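Local coordinates for arylesterase (Sulfolobus solfataricus, PDB 5L2P), which hydrolyses aromatic esters, p-nitrophenyl fatty acid esters and organophosphates such as paraoxon, as a serine esterase of the GDXG lipolytic family, at residues P5-F10 against G278-F283; K40-D45 against R288-V293. One frame throughout, in Å; residues are numbered along the deposited sequence.

Interaction 1: P5-F10 against G278-F283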
loop_
_atom_site.group_PDB
_atom_site.type_symbol
_atom_site.label_atom_id
_atom_site.label_comp_id
_atom_site.label_asym_id
_atom_site.label_seq_id
_atom_site.Cartn_x
_atom_site.Cartn_y
_atom_site.Cartn_z
ATOM N N PRO A 5 18.297 -11.351 0.440
ATOM C CA PRO A 5 19.443 -11.485 1.370
ATOM C C PRO A 5 20.778 -10.900 0.881
ATOM O O PRO A 5 21.498 -10.326 1.664
ATOM C CB PRO A 5 19.573 -13.009 1.562
ATOM C CG PRO A 5 18.166 -13.501 1.389
ATOM C CD PRO A 5 17.563 -12.628 0.301
ATOM N N GLU A 6 21.095 -11.059 -0.400
ATOM C CA GLU A 6 22.308 -10.456 -0.978
ATOM C C GLU A 6 22.254 -8.938 -0.905
ATOM O O GLU A 6 23.265 -8.289 -0.679
ATOM C CB GLU A 6 22.598 -10.939 -2.430
ATOM C CG GLU A 6 21.485 -10.694 -3.454
ATOM C CD GLU A 6 21.731 -11.295 -4.852
ATOM O OE1 GLU A 6 22.928 -11.501 -5.228
ATOM O OE2 GLU A 6 20.717 -11.556 -5.572
ATOM N N VAL A 7 21.072 -8.368 -1.098
ATOM C CA VAL A 7 20.900 -6.915 -1.018
ATOM C C VAL A 7 21.019 -6.439 0.427
ATOM O O VAL A 7 21.618 -5.415 0.704
ATOM C CB VAL A 7 19.557 -6.474 -1.616
ATOM C CG1 VAL A 7 19.333 -4.960 -1.414
ATOM C CG2 VAL A 7 19.513 -6.836 -3.097
ATOM N N ARG A 8 20.422 -7.187 1.340
ATOM C CA ARG A 8 20.493 -6.868 2.762
ATOM C C ARG A 8 21.972 -6.879 3.258
ATOM O O ARG A 8 22.391 -6.001 3.988
ATOM C CB ARG A 8 19.698 -7.901 3.534
ATOM C CG ARG A 8 19.470 -7.606 5.002
ATOM C CD ARG A 8 18.906 -8.879 5.611
ATOM N NE ARG A 8 18.417 -8.789 6.990
ATOM C CZ ARG A 8 17.147 -8.576 7.351
ATOM N NH1 ARG A 8 16.190 -8.345 6.449
ATOM N NH2 ARG A 8 16.831 -8.556 8.640
ATOM N N ASN A 9 22.727 -7.893 2.854
ATOM C CA ASN A 9 24.120 -8.004 3.180
ATOM C C ASN A 9 24.941 -6.820 2.605
ATOM O O ASN A 9 25.830 -6.268 3.282
ATOM C CB ASN A 9 24.674 -9.364 2.680
ATOM C CG ASN A 9 24.126 -10.551 3.464
ATOM O OD1 ASN A 9 23.317 -10.378 4.392
ATOM N ND2 ASN A 9 24.577 -11.764 3.108
ATOM N N PHE A 10 24.616 -6.425 1.378
ATOM C CA PHE A 10 25.243 -5.269 0.762
ATOM C C PHE A 10 25.036 -3.993 1.593
ATOM O O PHE A 10 25.962 -3.186 1.760
ATOM C CB PHE A 10 24.739 -5.086 -0.694
ATOM C CG PHE A 10 25.120 -3.769 -1.309
ATOM C CD1 PHE A 10 26.398 -3.564 -1.808
ATOM C CD2 PHE A 10 24.211 -2.716 -1.348
ATOM C CE1 PHE A 10 26.763 -2.340 -2.364
ATOM C CE2 PHE A 10 24.566 -1.481 -1.873
ATOM C CZ PHE A 10 25.844 -1.289 -2.385
ATOM N N GLY A 278 11.608 -6.744 -3.790
ATOM C CA GLY A 278 12.703 -7.169 -2.943
ATOM C C GLY A 278 14.029 -6.508 -3.254
ATOM O O GLY A 278 15.087 -6.985 -2.836
ATOM N N ASN A 279 13.952 -5.372 -3.939
ATOM C CA ASN A 279 15.102 -4.641 -4.391
ATOM C C ASN A 279 15.034 -3.196 -4.070
ATOM O O ASN A 279 13.959 -2.639 -3.930
ATOM C CB ASN A 279 15.326 -4.818 -5.876
ATOM C CG ASN A 279 16.040 -6.128 -6.204
ATOM O OD1 ASN A 279 17.279 -6.181 -6.367
ATOM N ND2 ASN A 279 15.284 -7.191 -6.202
ATOM N N VAL A 280 16.222 -2.622 -3.885
ATOM C CA VAL A 280 16.351 -1.224 -3.550
ATOM C C VAL A 280 16.652 -0.460 -4.823
ATOM O O VAL A 280 16.679 -1.023 -5.899
ATOM C CB VAL A 280 17.417 -0.994 -2.449
ATOM C CG1 VAL A 280 17.018 -1.747 -1.180
ATOM C CG2 VAL A 280 18.823 -1.350 -2.932
ATOM N N HIS A 281 16.837 0.836 -4.694
ATOM C CA HIS A 281 17.077 1.697 -5.840
ATOM C C HIS A 281 18.218 1.194 -6.719
ATOM O O HIS A 281 19.307 0.874 -6.239
ATOM C CB HIS A 281 17.377 3.099 -5.344
ATOM C CG HIS A 281 17.720 4.066 -6.425
ATOM N ND1 HIS A 281 16.783 4.604 -7.279
ATOM C CD2 HIS A 281 18.908 4.604 -6.785
ATOM C CE1 HIS A 281 17.375 5.436 -8.114
ATOM N NE2 HIS A 281 18.669 5.444 -7.845
ATOM N N ALA A 282 17.931 1.117 -8.013
ATOM C CA ALA A 282 18.928 0.707 -9.037
ATOM C C ALA A 282 19.412 -0.751 -8.911
ATOM O O ALA A 282 20.333 -1.135 -9.561
ATOM C CB ALA A 282 20.071 1.686 -9.057
ATOM N N PHE A 283 18.741 -1.548 -8.094
ATOM C CA PHE A 283 19.046 -2.967 -7.920
ATOM C C PHE A 283 20.441 -3.196 -7.344
ATOM O O PHE A 283 21.068 -4.203 -7.585
ATOM C CB PHE A 283 18.804 -3.739 -9.224
ATOM C CG PHE A 283 17.587 -3.252 -9.987
ATOM C CD1 PHE A 283 16.318 -3.350 -9.457
ATOM C CD2 PHE A 283 17.727 -2.632 -11.222
ATOM C CE1 PHE A 283 15.205 -2.874 -10.134
ATOM C CE2 PHE A 283 16.622 -2.143 -11.906
ATOM C CZ PHE A 283 15.356 -2.267 -11.356
#

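Interaction 2: K40-D45 against R288-V293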
loop_
_atom_site.group_PDB
_atom_site.type_symbol
_atom_site.label_atom_id
_atom_site.label_comp_id
_atom_site.label_asym_id
_atom_site.label_seq_id
_atom_site.Cartn_x
_atom_site.Cartn_y
_atom_site.Cartn_z
ATOM N N LYS A 40 32.301 -1.161 -10.162
ATOM C CA LYS A 40 32.604 -2.559 -9.844
ATOM C C LYS A 40 31.346 -3.422 -9.618
ATOM O O LYS A 40 31.458 -4.602 -9.380
ATOM C CB LYS A 40 33.490 -2.621 -8.596
ATOM C CG LYS A 40 34.845 -1.917 -8.767
ATOM C CD LYS A 40 35.523 -1.592 -7.430
ATOM C CE LYS A 40 36.265 -2.751 -6.777
ATOM N NZ LYS A 40 37.636 -2.867 -7.336
ATOM N N ALA A 41 30.163 -2.823 -9.705
ATOM C CA ALA A 41 28.916 -3.434 -9.213
ATOM C C ALA A 41 28.460 -4.622 -10.063
ATOM O O ALA A 41 28.101 -5.663 -9.511
ATOM C CB ALA A 41 27.803 -2.390 -9.127
ATOM N N VAL A 42 28.489 -4.464 -11.386
ATOM C CA VAL A 42 28.119 -5.535 -12.314
ATOM C C VAL A 42 29.341 -5.936 -13.142
ATOM O O VAL A 42 30.120 -5.081 -13.540
ATOM C CB VAL A 42 26.971 -5.077 -13.258
ATOM C CG1 VAL A 42 26.513 -6.201 -14.178
ATOM C CG2 VAL A 42 25.801 -4.527 -12.446
ATOM N N PRO A 43 29.527 -7.241 -13.401
ATOM C CA PRO A 43 30.645 -7.676 -14.255
ATOM C C PRO A 43 30.470 -7.306 -15.728
ATOM O O PRO A 43 29.351 -7.290 -16.215
ATOM C CB PRO A 43 30.662 -9.209 -14.084
ATOM C CG PRO A 43 29.845 -9.485 -12.873
ATOM C CD PRO A 43 28.820 -8.391 -12.815
ATOM N N LYS A 44 31.578 -7.026 -16.422
ATOM C CA LYS A 44 31.560 -6.591 -17.816
ATOM C C LYS A 44 31.541 -7.744 -18.807
ATOM O O LYS A 44 32.459 -8.569 -18.841
ATOM C CB LYS A 44 32.771 -5.739 -18.135
ATOM C CG LYS A 44 32.847 -4.392 -17.417
ATOM C CD LYS A 44 34.188 -3.701 -17.769
ATOM C CE LYS A 44 34.356 -2.262 -17.285
ATOM N NZ LYS A 44 33.441 -1.905 -16.175
ATOM N N ASP A 45 30.485 -7.799 -19.619
ATOM C CA ASP A 45 30.420 -8.764 -20.708
ATOM C C ASP A 45 31.213 -8.239 -21.915
ATOM O O ASP A 45 31.302 -7.038 -22.138
ATOM C CB ASP A 45 28.979 -9.031 -21.115
ATOM C CG ASP A 45 28.216 -9.851 -20.087
ATOM O OD1 ASP A 45 28.463 -9.705 -18.874
ATOM O OD2 ASP A 45 27.317 -10.614 -20.494
ATOM N N ARG A 288 22.793 -9.960 -10.132
ATOM C CA ARG A 288 21.905 -10.887 -10.863
ATOM C C ARG A 288 20.615 -10.176 -11.328
ATOM O O ARG A 288 20.249 -10.251 -12.491
ATOM C CB ARG A 288 21.529 -12.118 -9.998
ATOM C CG ARG A 288 20.553 -13.090 -10.688
ATOM C CD ARG A 288 20.087 -14.267 -9.802
ATOM N NE ARG A 288 19.730 -13.813 -8.455
ATOM C CZ ARG A 288 18.567 -13.243 -8.095
ATOM N NH1 ARG A 288 17.554 -13.049 -8.977
ATOM N NH2 ARG A 288 18.406 -12.862 -6.837
ATOM N N THR A 289 19.945 -9.485 -10.411
ATOM C CA THR A 289 18.740 -8.712 -10.765
ATOM C C THR A 289 19.016 -7.594 -11.766
ATOM O O THR A 289 18.241 -7.355 -12.703
ATOM C CB THR A 289 18.099 -8.092 -9.529
ATOM O OG1 THR A 289 17.848 -9.111 -8.579
ATOM C CG2 THR A 289 16.800 -7.476 -9.860
ATOM N N SER A 290 20.144 -6.914 -11.580
ATOM C CA SER A 290 20.542 -5.821 -12.459
ATOM C C SER A 290 20.730 -6.318 -13.892
ATOM O O SER A 290 20.349 -5.673 -14.860
ATOM C CB SER A 290 21.816 -5.190 -11.934
ATOM O OG SER A 290 22.219 -4.151 -12.807
ATOM N N ARG A 291 21.300 -7.496 -14.006
ATOM C CA ARG A 291 21.499 -8.102 -15.305
ATOM C C ARG A 291 20.163 -8.497 -15.960
ATOM O O ARG A 291 19.915 -8.216 -17.138
ATOM C CB ARG A 291 22.421 -9.333 -15.196
ATOM C CG ARG A 291 22.605 -10.052 -16.503
ATOM C CD ARG A 291 23.433 -11.275 -16.299
ATOM N NE ARG A 291 24.817 -10.889 -16.041
ATOM C CZ ARG A 291 25.708 -10.580 -16.996
ATOM N NH1 ARG A 291 25.369 -10.591 -18.283
ATOM N NH2 ARG A 291 26.948 -10.256 -16.651
ATOM N N GLN A 292 19.328 -9.171 -15.185
ATOM C CA GLN A 292 18.024 -9.660 -15.651
ATOM C C GLN A 292 17.129 -8.551 -16.141
ATOM O O GLN A 292 16.509 -8.687 -17.209
ATOM C CB GLN A 292 17.314 -10.442 -14.549
ATOM C CG GLN A 292 17.931 -11.819 -14.322
ATOM C CD GLN A 292 17.251 -12.579 -13.235
ATOM O OE1 GLN A 292 17.075 -12.079 -12.110
ATOM N NE2 GLN A 292 16.854 -13.801 -13.549
ATOM N N VAL A 293 17.097 -7.445 -15.414
ATOM C CA VAL A 293 16.317 -6.276 -15.850
ATOM C C VAL A 293 16.804 -5.741 -17.173
ATOM O O VAL A 293 15.982 -5.418 -18.056
ATOM C CB VAL A 293 16.275 -5.178 -14.757
ATOM C CG1 VAL A 293 15.668 -3.881 -15.252
ATOM C CG2 VAL A 293 15.494 -5.662 -13.539
#

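Interaction 1: P5-F10 against G278-F283
Val7, in the first turns of helix 5-17, meets Asn279 and Val280 with its two methyl groups. Its side chain divides the work. CG1 stands opposite the backbone N (chi1 175°) and reaches the methyls of Val280. Val7 CG1 is 3.9 Å from Val280 CG2 and 4.0 Å from Val280 CG1. The two valines lie alongside, running opposite ways. The covered segment follows the last strand of the alpha/beta hydrolase sheet, 271-276, and carries His281, probably of the catalytic triad. His281 ND1 bonds to Asp251 OD2, and NE2 to Ser156 OG. Val7 therefore covers the two residues just before this probable catalytic histidine. Val7 CG2 turns to the other neighbour and lies 4.0 Å from Asn279 OD1, where the amide arm lies roughly perpendicular to Val7. This is loose van der Waals contact, and the amide of Asn279 has its polar partner in Asn277 O, which accepts from ND2. Val7 CG2 is also 4.4 Å from Gly278 O, at the corner where the chain changes direction. The side chains of Val7 and Asn279 both touch Ser286, in the loop that follows.

Interaction 2: K40-D45 against R288-V293
Val42 and Asp45 of the irregular segment 40-45 face the helical segment 288-293. The first segment runs between helix 27-39 and strand 49-56. The backbones stay well apart: the nearest CA atoms, of Val42 and Ser290, are 7.6 Å from each other. Side chains therefore bridge the gap at two places. At the first, Val42 CG2 sits 3.6 Å from Ser290 OG and touches CB less closely. Ser290 OG is anti to its own backbone N (chi1 179°), which brings the hydroxyl beside the valine methyl. Helix 95-105 packs against both residues, through Ala96 and Ile100 on Val42 and Ile97 on Ser290.

At the second place Arg291 and Asp45 reach for each other from opposite directions. The arginine leaves the helix extended, then turns about its CG-CD bond (chi3 -72°). Its guanidinium meets the carboxylate end-on, with one nitrogen for each oxygen. Arg291 NH2 donates to Asp45 OD1 at 2.7 Å, in the guanidinium plane and onto the syn lone pair. Arg291 NH1 donates to Asp45 OD2 at 2.9 Å, also syn but tilted out of the carboxylate plane. The two flat groups are 27° apart, so the pair is slightly twisted. The backbone O of Asp45 accepts a separate hydrogen bond from Arg99 NH1. Two charged bonds at once restrict rotation of both groups, and the opposite charges probably help keep Asp45 ionised. The bidentate salt bridge thus ties the loop to the helix at the protein surface.

Interactions 1 and 2 have centres about 13 Å apart. Strand 279-280 of interaction 1 leads on to helix 287-305, which carries one side of interaction 2. They touch directly. Glu6 OE2 of interaction 1 forms a salt bridge of 2.9 Å with Arg288 NH2 of interaction 2. Phe283 CE2 packs 3.9 Å from Val293 CG1. Both contacts join an N-terminal segment to a C-terminal one, and their segments alternate along the chain. Interaction 1 is the buried one and contains His281; the side chain of Val280 is about 6 Å from that of Asp251. Interaction 2 is a surface contact, with more exposed residues. The side chain of Ser290 is about 11 Å from that of His281.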